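Local coordinates for xyloglucanase (Paenibacillus pabuli, PDB 2JEQ), which probably hydrolyses internal beta-1,4-glucosidic bonds in the backbone of the plant polysaccharide xyloglucan, as a family 5 glycoside hydrolase, at residues F177-E182 with A201-F206; S262-S267 with I321-S326. All coordinates share one frame; numbering follows the deposited sequence.

In the fold
From the N terminus, the chain first builds strands 45-47, 85-88 and 125-129 of a closed eight-stranded parallel barrel. Interaction 1 then packs the end of strand 175-178 against helix 193-211, the next helix in the chain, closing a loop of 18 residues within one strand-helix unit. Interaction 2 closes a longer loop of 53 residues, pairing the adjacent barrel strands 259-265 and 319-324. The two loops lie in series, neither nested nor crossed. The centres of the two contacts are about 18 Å apart, yet the strand segments converge on one bound glucose: Glu182 OE2 lies 2.8 Å from His264 ND1, a probable hydrogen bond joining 177-182 to 262-267.

Interaction 1 of 2, residues F177-E182 with A201-F206; sequences FESMNE and AYNQIF. With BGC (beta-D-glucopyranose), chain B.
Ser179 meets the helix through both its side-chain atoms. Its OG donates to Asn203 OD1 at 2.7 Å, nearly along the C=O axis (168°), while Asn203 ND2 is held by the carbonyl of Pro225. Its CB lies over a face of the Phe206 ring, 3.5 Å from the centroid and 22° off the normal, a CH-pi contact. Phe206 CG stands anti to the backbone N (chi1 160°), which carries the ring to the strand end; there Phe177 O approaches the ring edge, 3.2 Å from CZ, and Phe177 CB lies 3.5 Å from the same atom. Replacing Phe206 by alanine is likely to leave Ser179 CB and Phe177 CB without their packing surface and to open a gap between strand and helix. This is strand-to-helix packing on the outer wall of a TIM barrel, with Trp161 adding an edge-to-face contact to Phe206. Toward Tyr202 the fit is looser: Met180 SD sits at the ring edge, a Met-aromatic contact 5.2 Å from the centroid, and 3.9 Å from Tyr202 CB. The helix becomes partly exposed at Gln204 and Ile205. Further along 177-182, on the side away from the helix, Asn181 ND2 donates to glucose O2 at 3.1 Å.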
# COMPACT_ATOMS: atom_id res chain seq x y z
N PHE A 177 -9.04 0.51 6.49
CA PHE A 177 -8.64 -0.90 6.31
C PHE A 177 -8.39 -1.22 4.88
O PHE A 177 -9.25 -0.97 4.00
CB PHE A 177 -9.70 -1.90 6.79
CG PHE A 177 -10.02 -1.79 8.23
CD1 PHE A 177 -9.14 -1.18 9.12
CD2 PHE A 177 -11.20 -2.33 8.72
CE1 PHE A 177 -9.47 -1.07 10.49
CE2 PHE A 177 -11.52 -2.21 10.08
CZ PHE A 177 -10.64 -1.58 10.95
N GLU A 178 -7.23 -1.79 4.62
CA GLU A 178 -6.88 -2.21 3.27
C GLU A 178 -6.88 -3.74 3.20
O GLU A 178 -6.10 -4.37 3.91
CB GLU A 178 -5.50 -1.66 2.95
CG GLU A 178 -4.96 -1.97 1.55
CD GLU A 178 -3.52 -1.46 1.41
OE1 GLU A 178 -3.02 -0.80 2.36
OE2 GLU A 178 -2.87 -1.73 0.39
N SER A 179 -7.71 -4.32 2.33
CA SER A 179 -8.06 -5.75 2.37
C SER A 179 -6.86 -6.68 2.21
O SER A 179 -6.80 -7.79 2.77
CB SER A 179 -9.05 -6.05 1.24
OG SER A 179 -8.40 -5.89 -0.02
N MET A 180 -5.93 -6.26 1.37
CA MET A 180 -4.75 -7.05 1.12
C MET A 180 -3.78 -6.14 0.39
O MET A 180 -4.08 -4.96 0.16
CB MET A 180 -5.08 -8.31 0.31
CG MET A 180 -5.90 -8.04 -0.94
SD MET A 180 -6.95 -9.48 -1.32
CE MET A 180 -7.28 -9.05 -3.02
N ASN A 181 -2.63 -6.69 0.04
CA ASN A 181 -1.53 -5.88 -0.47
C ASN A 181 -1.40 -6.16 -1.96
O ASN A 181 -2.24 -5.71 -2.73
CB ASN A 181 -0.22 -6.14 0.29
CG ASN A 181 0.98 -5.44 -0.35
OD1 ASN A 181 0.89 -4.27 -0.75
ND2 ASN A 181 2.08 -6.16 -0.49
N GLU A 182 -0.39 -6.93 -2.35
CA GLU A 182 -0.20 -7.30 -3.77
C GLU A 182 -0.54 -8.76 -4.00
O GLU A 182 0.25 -9.67 -3.68
CB GLU A 182 1.22 -6.99 -4.25
CG GLU A 182 1.59 -5.51 -4.26
CD GLU A 182 3.04 -5.26 -4.68
OE1 GLU A 182 3.89 -6.21 -4.63
OE2 GLU A 182 3.34 -4.08 -5.01
N ALA A 201 -13.32 -12.41 -4.80
CA ALA A 201 -14.02 -12.99 -3.65
C ALA A 201 -13.45 -12.47 -2.31
O ALA A 201 -14.20 -12.25 -1.38
CB ALA A 201 -14.00 -14.54 -3.71
N TYR A 202 -12.13 -12.30 -2.22
CA TYR A 202 -11.50 -11.83 -0.97
C TYR A 202 -11.90 -10.40 -0.71
O TYR A 202 -12.22 -10.04 0.43
CB TYR A 202 -9.97 -11.89 -0.98
CG TYR A 202 -9.31 -13.19 -1.42
CD1 TYR A 202 -9.93 -14.43 -1.24
CD2 TYR A 202 -8.01 -13.16 -1.96
CE1 TYR A 202 -9.28 -15.63 -1.65
CE2 TYR A 202 -7.37 -14.34 -2.36
CZ TYR A 202 -8.00 -15.56 -2.21
OH TYR A 202 -7.35 -16.69 -2.65
N ASN A 203 -11.86 -9.57 -1.73
CA ASN A 203 -12.38 -8.21 -1.56
C ASN A 203 -13.81 -8.17 -1.01
O ASN A 203 -14.08 -7.46 -0.05
CB ASN A 203 -12.20 -7.39 -2.82
CG ASN A 203 -10.77 -6.96 -3.02
OD1 ASN A 203 -10.01 -6.80 -2.04
ND2 ASN A 203 -10.39 -6.74 -4.27
N GLN A 204 -14.70 -8.98 -1.58
CA GLN A 204 -16.10 -9.02 -1.14
C GLN A 204 -16.28 -9.53 0.31
O GLN A 204 -17.02 -8.94 1.10
CB GLN A 204 -16.95 -9.85 -2.13
CG GLN A 204 -18.41 -9.69 -1.87
CD GLN A 204 -18.84 -8.25 -2.11
OE1 GLN A 204 -18.85 -7.80 -3.24
NE2 GLN A 204 -19.19 -7.52 -1.04
N ILE A 205 -15.59 -10.61 0.67
CA ILE A 205 -15.57 -11.13 2.04
C ILE A 205 -15.06 -10.06 3.03
O ILE A 205 -15.68 -9.82 4.11
CB ILE A 205 -14.70 -12.41 2.08
CG1 ILE A 205 -15.44 -13.54 1.36
CG2 ILE A 205 -14.34 -12.81 3.50
CD1 ILE A 205 -14.62 -14.80 1.22
N PHE A 206 -13.96 -9.41 2.66
CA PHE A 206 -13.39 -8.32 3.47
C PHE A 206 -14.44 -7.25 3.75
O PHE A 206 -14.71 -6.92 4.93
CB PHE A 206 -12.15 -7.74 2.76
CG PHE A 206 -11.75 -6.34 3.22
CD1 PHE A 206 -11.12 -6.14 4.44
CD2 PHE A 206 -11.96 -5.24 2.39
CE1 PHE A 206 -10.73 -4.82 4.86
CE2 PHE A 206 -11.56 -3.92 2.77
CZ PHE A 206 -10.97 -3.70 4.02
C2 BGC B . 5.73 -4.49 -1.66
C3 BGC B . 6.83 -4.25 -0.63
C4 BGC B . 8.24 -4.30 -1.28
C5 BGC B . 8.27 -3.42 -2.55
C6 BGC B . 9.60 -3.31 -3.31
C1 BGC B . 6.03 -3.52 -2.79
O1 BGC B . 4.98 -3.39 -3.71
O2 BGC B . 4.46 -4.27 -1.09
O3 BGC B . 6.72 -5.22 0.37
O4 BGC B . 9.20 -3.87 -0.33
O5 BGC B . 7.24 -3.94 -3.38
O6 BGC B . 10.09 -4.59 -3.69

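Interaction 2 of 2, residues S262-S267 with I321-S326. With BGC (beta-D-glucopyranose), chain B.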
# COMPACT_ATOMS: atom_id res chain seq x y z
N SER A 262 -7.08 0.61 -4.63
CA SER A 262 -5.62 0.60 -4.54
C SER A 262 -4.93 0.25 -5.86
O SER A 262 -5.42 -0.57 -6.65
CB SER A 262 -5.19 -0.43 -3.51
OG SER A 262 -3.79 -0.55 -3.45
N ALA A 263 -3.78 0.88 -6.07
CA ALA A 263 -2.83 0.50 -7.07
C ALA A 263 -1.48 1.01 -6.54
O ALA A 263 -1.41 1.91 -5.70
CB ALA A 263 -3.15 1.12 -8.41
N HIS A 264 -0.43 0.39 -7.04
CA HIS A 264 0.94 0.76 -6.75
C HIS A 264 1.53 1.09 -8.10
O HIS A 264 1.02 0.65 -9.14
CB HIS A 264 1.70 -0.44 -6.15
CG HIS A 264 1.20 -0.87 -4.81
ND1 HIS A 264 1.65 -2.01 -4.18
CD2 HIS A 264 0.26 -0.33 -3.99
CE1 HIS A 264 1.04 -2.13 -3.01
NE2 HIS A 264 0.20 -1.12 -2.88
N TYR A 265 2.63 1.84 -8.06
CA TYR A 265 3.27 2.33 -9.24
C TYR A 265 4.79 2.34 -9.04
O TYR A 265 5.31 3.06 -8.19
CB TYR A 265 2.76 3.75 -9.52
CG TYR A 265 3.12 4.21 -10.89
CD1 TYR A 265 2.47 3.68 -12.01
CD2 TYR A 265 4.13 5.14 -11.10
CE1 TYR A 265 2.78 4.08 -13.29
CE2 TYR A 265 4.48 5.54 -12.41
CZ TYR A 265 3.78 5.01 -13.50
OH TYR A 265 4.09 5.38 -14.80
N TYR A 266 5.50 1.51 -9.82
CA TYR A 266 6.96 1.50 -9.83
C TYR A 266 7.47 1.42 -11.27
O TYR A 266 8.51 0.81 -11.53
CB TYR A 266 7.50 0.29 -9.08
CG TYR A 266 7.28 0.25 -7.58
CD1 TYR A 266 8.26 0.72 -6.72
CD2 TYR A 266 6.16 -0.37 -7.04
CE1 TYR A 266 8.10 0.66 -5.35
CE2 TYR A 266 5.97 -0.43 -5.65
CZ TYR A 266 6.96 0.09 -4.82
OH TYR A 266 6.83 0.02 -3.47
N SER A 267 6.73 2.00 -12.22
CA SER A 267 7.15 1.96 -13.61
C SER A 267 7.93 3.25 -13.93
O SER A 267 7.59 4.30 -13.44
CB SER A 267 5.92 1.83 -14.52
OG SER A 267 5.21 0.65 -14.18
N ILE A 321 -2.78 5.47 -4.48
CA ILE A 321 -1.53 4.91 -4.97
C ILE A 321 -0.66 4.49 -3.76
O ILE A 321 0.21 5.24 -3.33
CB ILE A 321 -0.81 5.89 -5.97
CG1 ILE A 321 -1.71 6.26 -7.17
CG2 ILE A 321 0.53 5.28 -6.50
CD1 ILE A 321 -2.32 5.05 -7.98
N GLY A 322 -0.93 3.30 -3.20
CA GLY A 322 -0.44 2.92 -1.87
C GLY A 322 1.06 2.76 -1.72
O GLY A 322 1.58 2.81 -0.62
N GLU A 323 1.74 2.58 -2.86
CA GLU A 323 3.19 2.57 -2.93
C GLU A 323 3.69 3.15 -4.29
O GLU A 323 3.09 2.92 -5.37
CB GLU A 323 3.76 1.15 -2.70
CG GLU A 323 3.20 0.40 -1.51
CD GLU A 323 3.72 -1.05 -1.45
OE1 GLU A 323 4.45 -1.40 -2.39
OE2 GLU A 323 3.39 -1.81 -0.49
N PHE A 324 4.77 3.92 -4.21
CA PHE A 324 5.54 4.41 -5.36
C PHE A 324 6.95 4.78 -4.83
O PHE A 324 7.16 4.97 -3.61
CB PHE A 324 4.88 5.62 -6.07
CG PHE A 324 5.04 6.95 -5.35
CD1 PHE A 324 4.15 7.31 -4.34
CD2 PHE A 324 6.07 7.83 -5.69
CE1 PHE A 324 4.30 8.53 -3.67
CE2 PHE A 324 6.23 9.05 -5.01
CZ PHE A 324 5.33 9.40 -4.00
N GLY A 325 7.92 4.86 -5.72
CA GLY A 325 9.26 5.22 -5.32
C GLY A 325 10.28 4.58 -6.24
O GLY A 325 9.93 3.76 -7.08
N SER A 326 11.54 5.00 -6.07
CA SER A 326 12.66 4.47 -6.83
C SER A 326 13.82 4.21 -5.87
O SER A 326 14.04 4.94 -4.89
CB SER A 326 13.11 5.45 -7.93
OG SER A 326 13.29 6.78 -7.43
C2 BGC B . 5.73 -4.49 -1.66
C3 BGC B . 6.83 -4.25 -0.63
C4 BGC B . 8.24 -4.30 -1.28
C5 BGC B . 8.27 -3.42 -2.55
C6 BGC B . 9.60 -3.31 -3.31
C1 BGC B . 6.03 -3.52 -2.79
O1 BGC B . 4.98 -3.39 -3.71
O2 BGC B . 4.46 -4.27 -1.09
O3 BGC B . 6.72 -5.22 0.37
O4 BGC B . 9.20 -3.87 -0.33
O5 BGC B . 7.24 -3.94 -3.38
O6 BGC B . 10.09 -4.59 -3.69
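His264 and Glu323 each set CG anti to the carbonyl carbon (chi1 -66° and -47°), and the glutamate chain runs extended beyond CG, an arrangement that lays its methylene and carboxylate over one face of the imidazole. Glu323 CG stands 3.7 Å from the ring centroid, a CH-pi contact, and Glu323 CD comes within 3.3 Å of His264 CE1. Ring and carboxylate planes differ by only 15°, which identifies a stack; His264 ND1 is turned instead to Glu182. The Tyr266 ring is nearly perpendicular to the same carboxylate, and its OH donates to Glu323 OE1 at 3.0 Å, although the position of OE1 is less certain because it crowds the sugar. The other oxygen, OE2, accepts from glucose O2 at 2.7 Å and also forms a salt bridge with Arg87.

Beneath these groups, the parallel pairing rests on two backbone bonds, Gly322 N to Ala263 O and Tyr265 N to Glu323 O, both 2.9 Å. On the face turned from the sugar, Ala263 CB and Ile321 CD1 pack at 4.0 Å under helix 298-313. Gly325 has backbone angles at which any side chain would strike the preceding carbonyl oxygen. In clan GH-A TIM barrels, the glutamate near the C-terminal end of the seventh strand is the nucleophile; Glu323, so placed on strand 319-324 and accepting from glucose O2 through OE2, is consistent with that role, and His264 and Tyr266 form part of its setting in the active-site cleft.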